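Local coordinates for diphthine synthase (Entamoeba histolytica, PDB 3I4T), which probably uses S-adenosylmethionine to methylate the modified histidine of elongation factor 2 in diphthamide biosynthesis, as a member of the tetrapyrrole methylase family, at residues S165-I170 / G228-D233; V152-W157 / E216-V221. All coordinates share one frame; numbering follows the deposited sequence.

Contact 1: residues S165-I170 / G228-D233; sequences SYYPKI and GVYDED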
# COMPACT_ATOMS: atom_id res chain seq x y z
N SER A 165 -0.24 6.23 23.31
CA SER A 165 0.30 7.22 22.36
C SER A 165 -0.51 7.36 21.08
O SER A 165 -0.54 8.43 20.49
CB SER A 165 1.72 6.84 21.98
OG SER A 165 2.63 7.54 22.79
N TYR A 166 -1.12 6.28 20.63
CA TYR A 166 -1.93 6.30 19.43
C TYR A 166 -3.13 7.25 19.57
O TYR A 166 -3.62 7.76 18.56
CB TYR A 166 -2.46 4.89 19.14
CG TYR A 166 -3.18 4.24 20.30
CD1 TYR A 166 -4.53 4.52 20.56
CD2 TYR A 166 -2.53 3.34 21.13
CE1 TYR A 166 -5.19 3.92 21.62
CE2 TYR A 166 -3.19 2.73 22.19
CZ TYR A 166 -4.52 3.02 22.42
OH TYR A 166 -5.16 2.41 23.47
N TYR A 167 -3.57 7.48 20.80
CA TYR A 167 -4.83 8.17 21.08
C TYR A 167 -4.86 9.59 20.53
O TYR A 167 -5.76 9.92 19.75
CB TYR A 167 -5.20 8.10 22.57
CG TYR A 167 -6.51 8.77 22.97
CD1 TYR A 167 -7.74 8.15 22.77
CD2 TYR A 167 -6.50 10.02 23.59
CE1 TYR A 167 -8.94 8.77 23.14
CE2 TYR A 167 -7.68 10.64 23.97
CZ TYR A 167 -8.90 10.00 23.75
OH TYR A 167 -10.07 10.62 24.14
N PRO A 168 -3.86 10.44 20.90
CA PRO A 168 -3.82 11.79 20.35
C PRO A 168 -3.70 11.81 18.83
O PRO A 168 -4.26 12.70 18.21
CB PRO A 168 -2.56 12.41 20.99
CG PRO A 168 -1.73 11.24 21.38
CD PRO A 168 -2.73 10.21 21.82
N LYS A 169 -2.99 10.85 18.25
CA LYS A 169 -2.89 10.74 16.78
C LYS A 169 -4.23 10.38 16.11
O LYS A 169 -4.49 10.82 14.99
CB LYS A 169 -1.83 9.72 16.37
CG LYS A 169 -0.41 10.04 16.85
CD LYS A 169 0.57 8.94 16.44
CE LYS A 169 1.94 9.19 17.07
NZ LYS A 169 2.93 8.13 16.74
N ILE A 170 -5.06 9.57 16.77
CA ILE A 170 -6.41 9.29 16.26
C ILE A 170 -7.26 10.57 16.30
O ILE A 170 -8.03 10.84 15.38
CB ILE A 170 -7.13 8.13 17.03
CG1 ILE A 170 -6.34 6.83 16.90
CG2 ILE A 170 -8.55 7.93 16.50
CD1 ILE A 170 -6.88 5.69 17.73
N GLY A 228 -13.26 12.88 23.76
CA GLY A 228 -14.42 12.73 22.87
C GLY A 228 -14.07 12.34 21.44
O GLY A 228 -14.77 12.74 20.51
N VAL A 229 -13.01 11.54 21.29
CA VAL A 229 -12.49 11.16 19.97
C VAL A 229 -13.39 10.13 19.28
O VAL A 229 -13.68 10.24 18.09
CB VAL A 229 -11.05 10.60 20.10
CG1 VAL A 229 -10.47 10.26 18.73
CG2 VAL A 229 -10.15 11.60 20.81
N TYR A 230 -13.80 9.12 20.04
CA TYR A 230 -14.76 8.12 19.62
C TYR A 230 -15.53 7.70 20.87
O TYR A 230 -15.15 8.07 21.99
CB TYR A 230 -14.05 6.90 19.04
CG TYR A 230 -12.88 6.43 19.88
CD1 TYR A 230 -13.09 5.70 21.05
CD2 TYR A 230 -11.57 6.73 19.51
CE1 TYR A 230 -12.02 5.28 21.83
CE2 TYR A 230 -10.49 6.31 20.29
CZ TYR A 230 -10.73 5.59 21.45
OH TYR A 230 -9.67 5.17 22.22
N ASP A 231 -16.61 6.93 20.68
CA ASP A 231 -17.26 6.27 21.81
C ASP A 231 -17.91 4.92 21.47
O ASP A 231 -17.97 4.53 20.31
CB ASP A 231 -18.24 7.22 22.55
CG ASP A 231 -19.49 7.59 21.73
OD1 ASP A 231 -19.65 7.18 20.55
OD2 ASP A 231 -20.33 8.32 22.30
N GLU A 232 -18.36 4.21 22.50
CA GLU A 232 -19.18 2.99 22.42
C GLU A 232 -19.98 2.83 21.11
O GLU A 232 -20.03 1.73 20.52
CB GLU A 232 -20.15 3.02 23.61
CG GLU A 232 -20.58 1.67 24.13
CD GLU A 232 -21.39 1.76 25.42
OE1 GLU A 232 -22.48 2.38 25.42
OE2 GLU A 232 -20.93 1.21 26.44
N ASP A 233 -20.62 3.91 20.69
CA ASP A 233 -21.54 3.90 19.55
C ASP A 233 -20.90 4.30 18.22
O ASP A 233 -21.59 4.35 17.20
CB ASP A 233 -22.74 4.81 19.83
CG ASP A 233 -23.60 4.33 21.00
OD1 ASP A 233 -24.21 3.25 20.88
OD2 ASP A 233 -23.66 5.03 22.03
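Tyr167 holds its CG anti to the backbone N (chi1 -180°), which sends the ring out from helix 166-175 to the loop 228-233, whereas Tyr230 has its CG between the backbone N and the carbonyl carbon (chi1 46°), bringing its phenol to the Tyr167 ring. Helix 166-175 is the connection in a beta-alpha-beta crossover, between the parallel neighbouring strands 152-154 and 180-187, and the loop leads from helix 211-225 into strand 235-240 of the same mixed sheet. The tyrosine rings meet obliquely with their planes at 85°. The hydroxyl of Tyr230 lies in the plane of the Tyr167 ring at its edge, with OH 3.6 Å from Tyr167 CD1, while Tyr230 CZ is 4.0 Å from Tyr167 CE1. The side chain of Val229 runs antiparallel to that of Tyr167, and its CG2 comes within 3.6 Å of Tyr167 CZ.

No hydrogen bond joins the two segments directly. Instead, the carboxylate of Glu222 in helix 211-225 bonds to Tyr167 OH and to the backbone N atoms of Gly228 and Val229, tying the start of the loop and the phenol to one acidic group, and the same hydroxyl hydrogen-bonds Leu227 N. Tyr230 OH is bonded to the main-chain oxygen of Leu218, which accounts for the polar end of a buried residue. Three residues after Tyr167, Ile170 extends the apolar surface. Its side chain crosses that of Val229 at about a right angle, with Ile170 CG2 3.8 Å from Val229 CG1, and the same CG2 lies near the plane of the Tyr230 ring at its edge, 4.4 Å from Tyr230 CD2.

Contact 2: residues V152-W157 / E216-V221; sequences VSVCFW and EQLLEV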
# COMPACT_ATOMS: atom_id res chain seq x y z
N VAL A 152 -1.71 3.98 13.09
CA VAL A 152 -1.41 3.86 14.52
C VAL A 152 -1.33 2.39 14.97
O VAL A 152 -1.91 1.51 14.33
CB VAL A 152 -2.41 4.65 15.42
CG1 VAL A 152 -2.43 6.10 15.04
CG2 VAL A 152 -3.80 4.05 15.34
N SER A 153 -0.62 2.16 16.07
CA SER A 153 -0.41 0.81 16.61
C SER A 153 -0.89 0.70 18.05
O SER A 153 -0.53 1.53 18.90
CB SER A 153 1.07 0.38 16.53
OG SER A 153 1.45 0.12 15.18
N VAL A 154 -1.70 -0.32 18.31
CA VAL A 154 -2.13 -0.62 19.67
C VAL A 154 -1.28 -1.77 20.21
O VAL A 154 -1.09 -2.78 19.54
CB VAL A 154 -3.65 -0.93 19.74
CG1 VAL A 154 -4.06 -1.28 21.16
CG2 VAL A 154 -4.44 0.28 19.26
N CYS A 155 -0.74 -1.58 21.42
CA CYS A 155 0.14 -2.55 22.07
C CYS A 155 -0.57 -3.31 23.19
O CYS A 155 -1.57 -2.83 23.74
CB CYS A 155 1.37 -1.84 22.63
SG CYS A 155 2.46 -1.10 21.36
N PHE A 156 -0.04 -4.50 23.52
CA PHE A 156 -0.49 -5.25 24.69
C PHE A 156 -0.07 -4.54 25.98
O PHE A 156 1.11 -4.24 26.17
CB PHE A 156 0.07 -6.68 24.69
CG PHE A 156 -0.72 -7.65 23.87
CD1 PHE A 156 -2.03 -7.96 24.21
CD2 PHE A 156 -0.15 -8.28 22.76
CE1 PHE A 156 -2.77 -8.85 23.46
CE2 PHE A 156 -0.88 -9.18 22.00
CZ PHE A 156 -2.19 -9.47 22.35
N TRP A 157 -1.04 -4.31 26.86
CA TRP A 157 -0.75 -3.71 28.16
C TRP A 157 -0.18 -4.74 29.12
O TRP A 157 -0.55 -5.92 29.07
CB TRP A 157 -2.00 -3.06 28.73
CG TRP A 157 -2.27 -1.70 28.14
CD1 TRP A 157 -1.58 -1.09 27.12
CD2 TRP A 157 -3.31 -0.80 28.52
NE1 TRP A 157 -2.13 0.14 26.86
CE2 TRP A 157 -3.19 0.35 27.70
CE3 TRP A 157 -4.33 -0.85 29.48
CZ2 TRP A 157 -4.06 1.44 27.81
CZ3 TRP A 157 -5.19 0.24 29.59
CH2 TRP A 157 -5.05 1.37 28.75
N GLU A 216 -11.63 -2.95 23.42
CA GLU A 216 -11.68 -2.85 24.87
C GLU A 216 -10.73 -1.76 25.36
O GLU A 216 -11.13 -0.87 26.11
CB GLU A 216 -11.32 -4.20 25.52
CG GLU A 216 -11.63 -4.30 27.00
CD GLU A 216 -10.85 -5.43 27.67
OE1 GLU A 216 -9.60 -5.46 27.54
OE2 GLU A 216 -11.49 -6.29 28.33
N GLN A 217 -9.47 -1.83 24.91
CA GLN A 217 -8.45 -0.88 25.34
C GLN A 217 -8.77 0.56 24.91
O GLN A 217 -8.60 1.49 25.70
CB GLN A 217 -7.08 -1.29 24.79
CG GLN A 217 -5.93 -0.69 25.58
CD GLN A 217 -4.59 -0.83 24.90
OE1 GLN A 217 -4.10 0.11 24.27
NE2 GLN A 217 -3.98 -2.00 25.02
N LEU A 218 -9.24 0.73 23.67
CA LEU A 218 -9.63 2.04 23.16
C LEU A 218 -10.74 2.68 23.98
O LEU A 218 -10.72 3.89 24.24
CB LEU A 218 -10.05 1.98 21.67
CG LEU A 218 -9.06 1.59 20.57
CD1 LEU A 218 -9.74 1.61 19.22
CD2 LEU A 218 -7.84 2.47 20.52
N LEU A 219 -11.71 1.86 24.38
CA LEU A 219 -12.83 2.34 25.19
C LEU A 219 -12.37 2.77 26.57
O LEU A 219 -12.86 3.75 27.12
CB LEU A 219 -13.93 1.28 25.28
CG LEU A 219 -14.71 1.14 23.96
CD1 LEU A 219 -15.73 0.00 24.00
CD2 LEU A 219 -15.40 2.45 23.60
N GLU A 220 -11.38 2.06 27.11
CA GLU A 220 -10.84 2.37 28.43
C GLU A 220 -9.99 3.65 28.43
O GLU A 220 -10.01 4.42 29.39
CB GLU A 220 -10.01 1.19 28.91
CG GLU A 220 -9.76 1.15 30.39
CD GLU A 220 -8.82 0.03 30.77
OE1 GLU A 220 -9.14 -1.15 30.51
OE2 GLU A 220 -7.75 0.34 31.34
N VAL A 221 -9.26 3.86 27.34
CA VAL A 221 -8.46 5.07 27.15
C VAL A 221 -9.37 6.29 26.98
O VAL A 221 -9.10 7.34 27.54
CB VAL A 221 -7.51 4.89 25.95
CG1 VAL A 221 -6.93 6.21 25.49
CG2 VAL A 221 -6.39 3.90 26.30
O HOH W 1 -0.95 0.53 23.38
O HOH W 2 -3.76 -4.83 26.56
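The side-chain amide of Gln217 lies against one face of the Trp157 indole, the two planes only 14° apart, where helix 211-225 meets strand 152-154 of the mixed sheet and the residues just after it. Its CD sits 3.2 Å above the ring plane of Trp157, offset toward the rim, and Gln217 CG makes a CH-pi contact 3.6 Å from the centroid of the six-membered ring. The extended Gln217 chain lays the amide over the indole and brings NE2 to Cys155 O, to which it donates at 2.9 Å in a nearly straight bond (166°). A water joins NE2 to Trp157 N, accepting from both.

Around this pair, Val221 CG2 lies 3.7 Å from Trp157 CZ2. Glu220 OE2 approaches the ring edge in plane, 3.1 Å from Trp157 CZ3, its carboxylate turned steeply to the indole. On the strand side, Val154 CG1 lies 3.4 Å from Gln217 OE1. Farther out, Tyr166 OH bonds to Gln217 OE1 and Pro163 O to Trp157 NE1, so these two residues position both flat groups.

With acceptors at NE2 and the tyrosine hydroxyl at OE1, the amide is held in one of its two flipped orientations: the reverse would set an oxygen against the carbonyl of Cys155.

Both contacts gather round helix 211-225, their centres about 10 Å apart. Contact 1 is the more buried and joins helix 166-175 to the loop after helix 211-225 mainly through aromatic and aliphatic side chains, with no direct hydrogen bond. Contact 2 is partly exposed and joins strand 152-154 and the residues that follow it to helix 211-225 itself, with an amide, a direct hydrogen bond and waters. Tyr166 bridges them: from the 165-170 segment its side chain packs on Leu218 and Val221 of contact 2. Along the chain the segments of the two contacts alternate.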